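Local coordinates for mutual gliding-motility protein MglA (Myxococcus xanthus DK 1622, PDB 6HJO) that acts as a small Ras-like GTPase that switches the direction of gliding and coordinates social and adventurous motility of the cell, at residues F59-L64 with T72-Y77. Residues are numbered along the deposited sequence; the frame is centred on the assembly and turned at random.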
loop_
_atom_site.group_PDB
_atom_site.type_symbol
_atom_site.label_atom_id
_atom_site.label_comp_id
_atom_site.label_asym_id
_atom_site.label_seq_id
_atom_site.Cartn_x
_atom_site.Cartn_y
_atom_site.Cartn_z
ATOM N N PHE A 59 -0.662 15.888 0.068
ATOM C CA PHE A 59 -1.348 17.088 0.534
ATOM C C PHE A 59 -1.294 18.191 -0.500
ATOM O O PHE A 59 -0.307 18.317 -1.228
ATOM C CB PHE A 59 -0.822 17.562 1.910
ATOM C CG PHE A 59 0.591 18.101 1.923
ATOM C CD1 PHE A 59 1.684 17.242 1.912
ATOM C CD2 PHE A 59 0.830 19.470 1.982
ATOM C CE1 PHE A 59 2.995 17.747 1.936
ATOM C CE2 PHE A 59 2.138 19.975 2.004
ATOM C CZ PHE A 59 3.212 19.111 1.994
ATOM N N LEU A 60 -2.362 18.982 -0.561
ATOM C CA LEU A 60 -2.484 20.117 -1.464
ATOM C C LEU A 60 -2.493 21.390 -0.604
ATOM O O LEU A 60 -3.557 21.758 -0.094
ATOM C CB LEU A 60 -3.764 19.988 -2.292
ATOM C CG LEU A 60 -3.935 20.944 -3.464
ATOM C CD1 LEU A 60 -3.330 20.361 -4.723
ATOM C CD2 LEU A 60 -5.420 21.200 -3.728
ATOM N N PRO A 61 -1.321 22.050 -0.393
ATOM C CA PRO A 61 -1.314 23.271 0.434
ATOM C C PRO A 61 -2.146 24.403 -0.168
ATOM O O PRO A 61 -2.036 24.668 -1.364
ATOM C CB PRO A 61 0.176 23.617 0.565
ATOM C CG PRO A 61 0.838 22.945 -0.571
ATOM C CD PRO A 61 0.027 21.734 -0.913
ATOM N N LEU A 62 -3.033 25.010 0.649
ATOM C CA LEU A 62 -3.923 26.112 0.257
ATOM C C LEU A 62 -3.175 27.434 0.052
ATOM O O LEU A 62 -3.608 28.262 -0.751
ATOM C CB LEU A 62 -5.037 26.311 1.299
ATOM C CG LEU A 62 -6.316 25.490 1.104
ATOM C CD1 LEU A 62 -7.055 25.331 2.419
ATOM C CD2 LEU A 62 -7.243 26.132 0.060
ATOM N N SER A 63 -2.074 27.634 0.792
ATOM C CA SER A 63 -1.230 28.831 0.738
ATOM C C SER A 63 -0.616 29.071 -0.651
ATOM O O SER A 63 -0.462 30.225 -1.058
ATOM C CB SER A 63 -0.118 28.732 1.778
ATOM O OG SER A 63 0.668 27.566 1.590
ATOM N N LEU A 64 -0.282 27.982 -1.371
ATOM C CA LEU A 64 0.357 28.029 -2.681
ATOM C C LEU A 64 -0.509 28.545 -3.807
ATOM O O LEU A 64 -1.705 28.245 -3.871
ATOM C CB LEU A 64 0.926 26.654 -3.062
ATOM C CG LEU A 64 2.430 26.452 -2.882
ATOM C CD1 LEU A 64 2.796 25.020 -3.149
ATOM C CD2 LEU A 64 3.243 27.361 -3.809
ATOM N N THR A 72 -0.326 22.582 -7.113
ATOM C CA THR A 72 0.698 21.561 -6.888
ATOM C C THR A 72 0.353 20.716 -5.667
ATOM O O THR A 72 0.170 21.258 -4.574
ATOM C CB THR A 72 2.128 22.163 -6.848
ATOM O OG1 THR A 72 2.358 22.921 -8.041
ATOM C CG2 THR A 72 3.231 21.085 -6.703
ATOM N N ARG A 73 0.263 19.393 -5.868
ATOM C CA ARG A 73 0.004 18.405 -4.824
ATOM C C ARG A 73 1.326 17.709 -4.501
ATOM O O ARG A 73 1.991 17.183 -5.397
ATOM C CB ARG A 73 -1.054 17.374 -5.269
ATOM C CG ARG A 73 -1.365 16.332 -4.178
ATOM C CD ARG A 73 -2.547 15.436 -4.556
ATOM N NE ARG A 73 -3.808 16.185 -4.620
ATOM C CZ ARG A 73 -4.577 16.460 -3.567
ATOM N NH1 ARG A 73 -4.219 16.067 -2.355
ATOM N NH2 ARG A 73 -5.703 17.139 -3.723
ATOM N N PHE A 74 1.689 17.695 -3.218
ATOM C CA PHE A 74 2.925 17.084 -2.759
ATOM C C PHE A 74 2.682 15.683 -2.210
ATOM O O PHE A 74 1.757 15.477 -1.425
ATOM C CB PHE A 74 3.620 17.988 -1.712
ATOM C CG PHE A 74 4.082 19.307 -2.289
ATOM C CD1 PHE A 74 5.321 19.420 -2.910
ATOM C CD2 PHE A 74 3.265 20.431 -2.245
ATOM C CE1 PHE A 74 5.735 20.632 -3.489
ATOM C CE2 PHE A 74 3.688 21.649 -2.803
ATOM C CZ PHE A 74 4.926 21.740 -3.414
ATOM N N HIS A 75 3.526 14.720 -2.634
ATOM C CA HIS A 75 3.480 13.326 -2.193
ATOM C C HIS A 75 4.800 13.058 -1.472
ATOM O O HIS A 75 5.861 13.210 -2.076
ATOM C CB HIS A 75 3.303 12.366 -3.386
ATOM C CG HIS A 75 2.015 12.543 -4.147
ATOM N ND1 HIS A 75 1.031 11.568 -4.131
ATOM C CD2 HIS A 75 1.604 13.564 -4.938
ATOM C CE1 HIS A 75 0.059 12.027 -4.906
ATOM N NE2 HIS A 75 0.354 13.233 -5.396
ATOM N N LEU A 76 4.739 12.768 -0.170
ATOM C CA LEU A 76 5.942 12.534 0.667
ATOM C C LEU A 76 6.076 11.028 0.860
ATOM O O LEU A 76 5.131 10.398 1.318
ATOM C CB LEU A 76 5.798 13.269 2.018
ATOM C CG LEU A 76 6.383 14.681 2.171
ATOM C CD1 LEU A 76 5.962 15.649 1.068
ATOM C CD2 LEU A 76 6.117 15.246 3.572
ATOM N N TYR A 77 7.214 10.450 0.425
ATOM C CA TYR A 77 7.495 8.999 0.441
ATOM C C TYR A 77 8.791 8.695 1.204
ATOM O O TYR A 77 9.743 9.456 1.094
ATOM C CB TYR A 77 7.682 8.493 -1.007
ATOM C CG TYR A 77 6.384 8.148 -1.698
ATOM C CD1 TYR A 77 5.567 9.143 -2.235
ATOM C CD2 TYR A 77 5.962 6.825 -1.809
ATOM C CE1 TYR A 77 4.348 8.829 -2.855
ATOM C CE2 TYR A 77 4.754 6.501 -2.437
ATOM C CZ TYR A 77 3.945 7.510 -2.942
ATOM O OH TYR A 77 2.746 7.211 -3.547
#
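Phe-59 and Phe-74 face each other as an antiparallel hydrogen-bonded pair: Phe-59 N donates to Phe-74 O at 2.9 Å, and Phe-74 N returns the bond to Phe-59 O at the same length. Both rings leave the same side of the sheet. With CG set between the backbone N and the carbonyl carbon (chi1 68°), the ring of Phe-59 leans over the neighbouring strand, where Phe-74 CB sits beneath its face, 3.7 Å from Phe-59 CE1, while Leu-76 CD1 meets its edge. The two ring planes meet obliquely, at 31°. Past the bridge, Pro-61 CD reaches the edge of the Phe-74 ring, 3.7 Å from Phe-74 CD2, and Thr-72 CG2 lies over one face.

On the reverse side, Leu-60 CB lies over one face of the Arg-73 guanidinium, near its rim, 3.7 Å from Arg-73 NH2. A bend at chi3 (-66°) brings the group there, with NE salt-bridged to Glu-10 and NH1 to Asp-58. Shortened to an alanine, this position would probably leave both carboxylates without this positive partner and uncover Leu-60 CB.

Further out, Leu-180 of helix 176-191 packs on Phe-59 and Ala-184 on Phe-74. The bridge closes the antiparallel hairpin of strands 53-59 and 71-78, which probably corresponds to the interswitch of Arf-family GTPases.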